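Thermospermine synthase (Medicago truncatula, PDB 6BQ6) probably transfers an aminopropyl group from decarboxylated S-adenosylmethionine to spermidine, yielding the tetraamine thermospermine and methylthioadenosine. Local coordinates at residues Gly211-Gly222 and Asp256-Ser266. Sequence-based numbering, arbitrary orientation.
With TER (N-(3-amino-propyl)-N-(5-aminopropyl)-1,4-diaminobutane), chain F.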
loop_
_atom_site.group_PDB
_atom_site.type_symbol
_atom_site.label_atom_id
_atom_site.label_comp_id
_atom_site.label_asym_id
_atom_site.label_seq_id
_atom_site.Cartn_x
_atom_site.Cartn_y
_atom_site.Cartn_z
ATOM N N GLY B 211 -28.452 -36.261 -20.810
ATOM C CA GLY B 211 -28.310 -34.915 -21.350
ATOM C C GLY B 211 -27.741 -33.910 -20.345
ATOM O O GLY B 211 -27.724 -32.692 -20.617
ATOM N N GLY B 212 -27.280 -34.404 -19.190
ATOM C CA GLY B 212 -26.904 -33.524 -18.097
ATOM C C GLY B 212 -25.689 -32.733 -18.453
ATOM O O GLY B 212 -24.851 -33.225 -19.221
ATOM N N ILE B 213 -25.591 -31.530 -17.885
ATOM C CA ILE B 213 -24.449 -30.656 -18.170
ATOM C C ILE B 213 -23.852 -30.251 -16.836
ATOM O O ILE B 213 -24.587 -29.882 -15.931
ATOM C CB ILE B 213 -24.841 -29.423 -18.989
ATOM C CG1 ILE B 213 -25.393 -29.851 -20.371
ATOM C CG2 ILE B 213 -23.599 -28.518 -19.144
ATOM C CD1 ILE B 213 -25.996 -28.751 -21.202
ATOM N N PHE B 214 -22.536 -30.367 -16.703
ATOM C CA PHE B 214 -21.805 -29.850 -15.563
ATOM C C PHE B 214 -21.177 -28.505 -16.031
ATOM O O PHE B 214 -20.643 -28.417 -17.156
ATOM C CB PHE B 214 -20.724 -30.828 -15.128
ATOM C CG PHE B 214 -19.867 -30.329 -13.990
ATOM C CD1 PHE B 214 -20.426 -29.999 -12.739
ATOM C CD2 PHE B 214 -18.458 -30.142 -14.171
ATOM C CE1 PHE B 214 -19.639 -29.531 -11.690
ATOM C CE2 PHE B 214 -17.697 -29.653 -13.117
ATOM C CZ PHE B 214 -18.262 -29.363 -11.873
ATOM N N VAL B 215 -21.172 -27.531 -15.139
ATOM C CA VAL B 215 -20.360 -26.318 -15.351
ATOM C C VAL B 215 -19.670 -25.997 -14.025
ATOM O O VAL B 215 -20.275 -26.103 -12.946
ATOM C CB VAL B 215 -21.172 -25.114 -15.877
ATOM C CG1 VAL B 215 -22.330 -24.766 -14.957
ATOM C CG2 VAL B 215 -20.280 -23.895 -16.122
ATOM N N THR B 216 -18.410 -25.592 -14.104
ATOM C CA THR B 216 -17.716 -25.094 -12.944
ATOM C C THR B 216 -17.058 -23.764 -13.285
ATOM O O THR B 216 -16.470 -23.616 -14.365
ATOM C CB THR B 216 -16.683 -26.116 -12.365
ATOM O OG1 THR B 216 -16.100 -25.563 -11.179
ATOM C CG2 THR B 216 -15.605 -26.466 -13.365
ATOM N N GLN B 217 -16.988 -22.877 -12.298
ATOM C CA GLN B 217 -16.018 -21.819 -12.336
ATOM C C GLN B 217 -14.615 -22.459 -12.350
ATOM O O GLN B 217 -14.380 -23.525 -11.780
ATOM C CB GLN B 217 -16.221 -20.836 -11.221
ATOM C CG GLN B 217 -15.639 -21.217 -9.858
ATOM C CD GLN B 217 -14.179 -20.832 -9.736
ATOM O OE1 GLN B 217 -13.697 -19.950 -10.436
ATOM N NE2 GLN B 217 -13.445 -21.564 -8.932
ATOM N N ALA B 218 -13.692 -21.816 -13.045
ATOM C CA ALA B 218 -12.387 -22.447 -13.297
ATOM C C ALA B 218 -11.199 -21.489 -13.147
ATOM O O ALA B 218 -10.149 -21.714 -13.740
ATOM C CB ALA B 218 -12.431 -23.124 -14.629
ATOM N N GLY B 219 -11.351 -20.492 -12.296
ATOM C CA GLY B 219 -10.306 -19.635 -11.884
ATOM C C GLY B 219 -9.888 -18.609 -12.877
ATOM O O GLY B 219 -10.553 -18.394 -13.895
ATOM N N PRO B 220 -8.745 -18.004 -12.602
ATOM C CA PRO B 220 -8.213 -17.051 -13.549
ATOM C C PRO B 220 -8.010 -17.658 -14.919
ATOM O O PRO B 220 -7.566 -18.794 -15.071
ATOM C CB PRO B 220 -6.890 -16.635 -12.918
ATOM C CG PRO B 220 -7.035 -16.900 -11.462
ATOM C CD PRO B 220 -7.852 -18.155 -11.432
ATOM N N ALA B 221 -8.268 -16.871 -15.945
ATOM C CA ALA B 221 -8.111 -17.350 -17.327
ATOM C C ALA B 221 -7.343 -16.353 -18.222
ATOM O O ALA B 221 -7.520 -16.305 -19.435
ATOM C CB ALA B 221 -9.421 -17.751 -17.908
ATOM N N GLY B 222 -6.453 -15.616 -17.590
ATOM C CA GLY B 222 -5.533 -14.718 -18.314
ATOM C C GLY B 222 -4.465 -15.432 -19.130
ATOM O O GLY B 222 -4.214 -16.626 -19.012
ATOM N N ASP B 256 -8.787 -9.568 -13.833
ATOM C CA ASP B 256 -8.355 -10.616 -14.705
ATOM C C ASP B 256 -9.521 -11.086 -15.514
ATOM O O ASP B 256 -10.689 -10.726 -15.250
ATOM C CB ASP B 256 -7.794 -11.801 -13.911
ATOM C CG ASP B 256 -6.693 -12.572 -14.681
ATOM O OD1 ASP B 256 -6.514 -12.357 -15.912
ATOM O OD2 ASP B 256 -6.065 -13.406 -14.024
ATOM N N ILE B 257 -9.160 -11.832 -16.530
ATOM C CA ILE B 257 -10.095 -12.660 -17.254
ATOM C C ILE B 257 -10.389 -13.821 -16.269
ATOM O O ILE B 257 -9.475 -14.351 -15.638
ATOM C CB ILE B 257 -9.480 -13.188 -18.550
ATOM C CG1 ILE B 257 -9.059 -12.048 -19.470
ATOM C CG2 ILE B 257 -10.443 -14.086 -19.272
ATOM C CD1 ILE B 257 -10.197 -11.173 -19.911
ATOM N N TRP B 258 -11.639 -14.202 -16.153
ATOM C CA TRP B 258 -12.039 -15.366 -15.400
ATOM C C TRP B 258 -12.555 -16.482 -16.319
ATOM O O TRP B 258 -13.084 -16.219 -17.415
ATOM C CB TRP B 258 -13.148 -14.968 -14.398
ATOM C CG TRP B 258 -13.055 -15.770 -13.182
ATOM C CD1 TRP B 258 -13.805 -16.885 -12.813
ATOM C CD2 TRP B 258 -12.058 -15.620 -12.184
ATOM N NE1 TRP B 258 -13.323 -17.377 -11.622
ATOM C CE2 TRP B 258 -12.244 -16.650 -11.229
ATOM C CE3 TRP B 258 -10.989 -14.732 -12.007
ATOM C CZ2 TRP B 258 -11.423 -16.745 -10.090
ATOM C CZ3 TRP B 258 -10.145 -14.901 -10.900
ATOM C CH2 TRP B 258 -10.373 -15.881 -9.992
ATOM N N GLY B 259 -12.477 -17.727 -15.847
ATOM C CA GLY B 259 -12.867 -18.842 -16.667
ATOM C C GLY B 259 -13.940 -19.732 -16.069
ATOM O O GLY B 259 -14.139 -19.762 -14.849
ATOM N N TRP B 260 -14.548 -20.468 -16.970
ATOM C CA TRP B 260 -15.534 -21.510 -16.641
ATOM C C TRP B 260 -15.375 -22.616 -17.622
ATOM O O TRP B 260 -14.825 -22.443 -18.729
ATOM C CB TRP B 260 -16.982 -20.966 -16.766
ATOM C CG TRP B 260 -17.217 -19.749 -15.951
ATOM C CD1 TRP B 260 -17.695 -19.676 -14.641
ATOM C CD2 TRP B 260 -17.005 -18.395 -16.342
ATOM N NE1 TRP B 260 -17.765 -18.392 -14.224
ATOM C CE2 TRP B 260 -17.302 -17.575 -15.224
ATOM C CE3 TRP B 260 -16.547 -17.775 -17.514
ATOM C CZ2 TRP B 260 -17.176 -16.204 -15.270
ATOM C CZ3 TRP B 260 -16.439 -16.420 -17.525
ATOM C CH2 TRP B 260 -16.719 -15.649 -16.410
ATOM N N VAL B 261 -15.831 -23.797 -17.241
ATOM C CA VAL B 261 -15.804 -24.924 -18.146
ATOM C C VAL B 261 -17.141 -25.652 -18.110
ATOM O O VAL B 261 -17.583 -26.067 -17.024
ATOM C CB VAL B 261 -14.687 -25.901 -17.778
ATOM C CG1 VAL B 261 -14.610 -27.061 -18.773
ATOM C CG2 VAL B 261 -13.309 -25.208 -17.675
ATOM N N LEU B 262 -17.737 -25.854 -19.304
ATOM C CA LEU B 262 -18.859 -26.774 -19.519
ATOM C C LEU B 262 -18.387 -28.173 -19.826
ATOM O O LEU B 262 -17.420 -28.349 -20.559
ATOM C CB LEU B 262 -19.700 -26.392 -20.722
ATOM C CG LEU B 262 -20.266 -25.013 -20.800
ATOM C CD1 LEU B 262 -21.074 -24.843 -22.056
ATOM C CD2 LEU B 262 -21.144 -24.782 -19.584
ATOM N N ALA B 263 -19.085 -29.163 -19.304
ATOM C CA ALA B 263 -18.767 -30.558 -19.588
ATOM C C ALA B 263 -20.058 -31.367 -19.692
ATOM O O ALA B 263 -20.988 -31.196 -18.919
ATOM C CB ALA B 263 -17.844 -31.130 -18.518
ATOM N N SER B 264 -20.117 -32.246 -20.682
ATOM C CA SER B 264 -21.317 -33.077 -20.885
ATOM C C SER B 264 -20.936 -34.305 -21.711
ATOM O O SER B 264 -19.956 -34.325 -22.436
ATOM C CB SER B 264 -22.419 -32.294 -21.591
ATOM O OG SER B 264 -23.661 -32.994 -21.736
ATOM N N ASP B 265 -21.748 -35.318 -21.611
ATOM C CA ASP B 265 -21.637 -36.438 -22.542
ATOM C C ASP B 265 -22.540 -36.299 -23.764
ATOM O O ASP B 265 -22.510 -37.153 -24.666
ATOM C CB ASP B 265 -21.854 -37.747 -21.767
ATOM C CG ASP B 265 -20.593 -38.182 -21.004
ATOM O OD1 ASP B 265 -19.452 -37.789 -21.361
ATOM O OD2 ASP B 265 -20.715 -39.002 -20.073
ATOM N N SER B 266 -23.338 -35.234 -23.816
ATOM C CA SER B 266 -24.069 -34.872 -24.981
ATOM C C SER B 266 -23.435 -33.613 -25.572
ATOM O O SER B 266 -22.793 -32.824 -24.858
ATOM C CB SER B 266 -25.513 -34.606 -24.655
ATOM O OG SER B 266 -26.059 -35.835 -24.201
HETATM N N1 TER F . -17.343 -19.730 -2.133
HETATM C C2 TER F . -18.243 -19.225 -3.148
HETATM C C3 TER F . -17.614 -19.390 -4.528
HETATM C C4 TER F . -16.434 -18.483 -4.764
HETATM N N5 TER F . -16.052 -18.492 -6.157
HETATM C C6 TER F . -15.938 -17.251 -6.889
HETATM C C7 TER F . -14.809 -17.311 -7.906
HETATM C C8 TER F . -14.358 -15.897 -8.224
HETATM N N9 TER F . -13.337 -15.418 -7.318
HETATM C C10 TER F . -12.844 -14.076 -7.498
HETATM C C11 TER F . -11.415 -13.860 -7.052
HETATM C C12 TER F . -10.951 -12.516 -7.615
HETATM C C13 TER F . -9.671 -12.003 -6.973
HETATM N N14 TER F . -8.729 -13.081 -6.731
HETATM O O HOH W 1 -24.030 -35.679 -19.858
#
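Gln217 and Trp258 meet where two antiparallel strands, 212-220 and 256-264, reach the polyamine pocket. Followed outward, Gln217 first lays CB 3.9 Å from CD1 of Trp260. CG sits between the backbone N and the carbonyl carbon (chi1 82°), and the chain bends at chi2, bringing CD to 4.0 Å from C7 of the bound thermospermine. At the tip, OE1 takes the indole N-H of Trp258 (OE1 to NE1 2.9 Å), lying near the ring plane, and also the backbone N-H of Gly219, which comes from above the amide plane. NE2 is hydrogen-bonded to Asp184 OD1, so the amide is held from both ends, two donors at OE1 and an acceptor at NE2. The Trp258 indole is sandwiched: Gly219 C and the Pro220 ring cover one face, with Pro220 CD 4.1 Å from the six-ring centroid in a CH-pi contact, while thermospermine lies over the other, its C8 3.6 Å from Trp258 CZ2. An alanine in place of Trp258 would probably leave Gln217 OE1 without one of its two donors and remove the flat surface that now lies between the polyamine's methylenes and Pro220. A beta bulge between Gln217 and Pro220 shifts the register here; before it, paired backbone bonds join Phe214 to Ala263 and Thr216 to Val261, and Val215 CG2 packs 3.7 Å from Leu262 CD2. In the Rossmann-like sheet, strand 212-220 runs between parallel strand 175-181 and strand 256-264, which strand 243-251 flanks in turn; helix 84-98 packs against Val215, Gln217 and Trp260, and helix 230-238 against Phe214, Thr216, Ala218 and Val261.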